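Local atomic coordinates of cyanate lyase C-terminal domain-containing protein (Tetranychus urticae, PDB entry 5UK3), a protein that probably catalyses the bicarbonate-dependent breakdown of cyanate to ammonia and carbon dioxide, as a cyanase built of ten identical subunits. Residues 48-51 and 52-56. Numbering follows the deposited sequence.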
loop_
_atom_site.group_PDB
_atom_site.type_symbol
_atom_site.label_atom_id
_atom_site.label_comp_id
_atom_site.label_asym_id
_atom_site.label_seq_id
_atom_site.Cartn_x
_atom_site.Cartn_y
_atom_site.Cartn_z
ATOM N N TRP I 48 31.670 4.368 6.235
ATOM C CA TRP I 48 31.495 5.406 5.197
ATOM C C TRP I 48 32.153 4.939 3.896
ATOM O O TRP I 48 31.542 5.047 2.817
ATOM C CB TRP I 48 32.114 6.711 5.632
ATOM C CG TRP I 48 32.177 7.731 4.601
ATOM C CD1 TRP I 48 31.196 8.576 4.269
ATOM C CD2 TRP I 48 33.293 8.069 3.773
ATOM N NE1 TRP I 48 31.602 9.419 3.265
ATOM C CE2 TRP I 48 32.897 9.141 2.958
ATOM C CE3 TRP I 48 34.580 7.579 3.653
ATOM C CZ2 TRP I 48 33.731 9.718 2.013
ATOM C CZ3 TRP I 48 35.416 8.143 2.739
ATOM C CH2 TRP I 48 34.986 9.196 1.905
ATOM N N LEU I 49 33.393 4.455 3.996
ATOM C CA LEU I 49 34.134 4.009 2.831
ATOM C C LEU I 49 33.349 2.902 2.151
ATOM O O LEU I 49 33.189 2.906 0.919
ATOM C CB LEU I 49 35.501 3.506 3.238
ATOM C CG LEU I 49 36.360 2.864 2.165
ATOM C CD1 LEU I 49 36.760 3.912 1.122
ATOM C CD2 LEU I 49 37.596 2.160 2.759
ATOM N N THR I 50 32.852 1.962 2.940
ATOM C CA THR I 50 32.070 0.888 2.395
ATOM C C THR I 50 30.912 1.496 1.572
ATOM O O THR I 50 30.650 1.039 0.474
ATOM C CB THR I 50 31.587 -0.059 3.502
ATOM O OG1 THR I 50 32.724 -0.562 4.231
ATOM C CG2 THR I 50 30.828 -1.236 2.938
ATOM N N SER I 51 30.233 2.500 2.120
ATOM C CA SER I 51 29.107 3.086 1.446
ATOM C C SER I 51 29.505 3.810 0.151
ATOM O O SER I 51 28.704 3.873 -0.779
ATOM C CB SER I 51 28.340 4.033 2.345
ATOM O OG SER I 51 29.007 5.271 2.466
ATOM N N VAL I 52 30.715 4.343 0.092
ATOM C CA VAL I 52 31.207 4.933 -1.142
ATOM C C VAL I 52 31.322 3.845 -2.210
ATOM O O VAL I 52 30.944 4.049 -3.362
ATOM C CB VAL I 52 32.578 5.618 -0.936
ATOM C CG1 VAL I 52 33.229 5.935 -2.274
ATOM C CG2 VAL I 52 32.434 6.888 -0.141
ATOM N N LEU I 53 31.946 2.731 -1.842
ATOM C CA LEU I 53 32.127 1.635 -2.779
ATOM C C LEU I 53 30.767 1.088 -3.231
ATOM O O LEU I 53 30.637 0.672 -4.365
ATOM C CB LEU I 53 32.959 0.517 -2.176
ATOM C CG LEU I 53 34.358 0.856 -1.731
ATOM C CD1 LEU I 53 34.946 -0.354 -1.017
ATOM C CD2 LEU I 53 35.214 1.247 -2.884
ATOM N N HIS I 54 29.759 1.101 -2.367
ATOM C CA HIS I 54 28.425 0.645 -2.743
ATOM C C HIS I 54 27.595 1.711 -3.491
ATOM O O HIS I 54 26.466 1.405 -3.881
ATOM C CB HIS I 54 27.641 0.145 -1.536
ATOM C CG HIS I 54 28.095 -1.165 -1.043
ATOM N ND1 HIS I 54 29.365 -1.382 -0.563
ATOM C CD2 HIS I 54 27.454 -2.342 -0.941
ATOM C CE1 HIS I 54 29.496 -2.642 -0.193
ATOM N NE2 HIS I 54 28.342 -3.246 -0.406
ATOM N N GLY I 55 28.112 2.932 -3.643
ATOM C CA GLY I 55 27.429 3.981 -4.346
ATOM C C GLY I 55 26.306 4.670 -3.611
ATOM O O GLY I 55 25.344 5.144 -4.238
ATOM N N GLN I 56 26.353 4.659 -2.280
ATOM C CA GLN I 56 25.403 5.406 -1.447
ATOM C C GLN I 56 26.044 6.643 -0.845
ATOM O O GLN I 56 25.437 7.325 -0.054
ATOM C CB GLN I 56 24.912 4.511 -0.344
ATOM C CG GLN I 56 24.019 3.401 -0.847
ATOM C CD GLN I 56 22.730 3.934 -1.443
ATOM O OE1 GLN I 56 22.034 4.767 -0.840
ATOM N NE2 GLN I 56 22.380 3.428 -2.590
#
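Val52 N and Leu53 N bond back to Trp48 O and Leu49 O, continuing the last turn of helix 46-53. The helix closes in a Schellman motif: Gly55 takes a positive phi of 77°, which glycine tolerates easily, Gln56 N reaches Ser51 O at 2.9 Å, and Gly55 N bonds to Val52 O. Thr50 O accepts twice from His54, from its N at 3.0 Å and from ND1 at 2.9 Å, the ring nitrogen standing above the carbonyl plane. With CG beside its own backbone N (chi1 -74°), the His54 imidazole swings back along the helix, and its CE1 lies 3.7 Å from Thr50 CG2. Were His54 an alanine, Thr50 O would probably keep the backbone N-H of that residue but lose its ring donor, and Thr50 CG2 its ring neighbour. Ser51 OG, short enough to fold back, bonds to Trp48 O at 2.6 Å. Beta-branched Val52 sets CG2 over one face of the Trp48 indole, a CH-pi contact 3.9 Å from the six-membered ring's centroid. Leu49 and Leu53 both pack on Met38 and Ile67, joining this helix end to helices 35-42 and 61-70 in the helix-turn-helix-like N-terminal domain of cyanases.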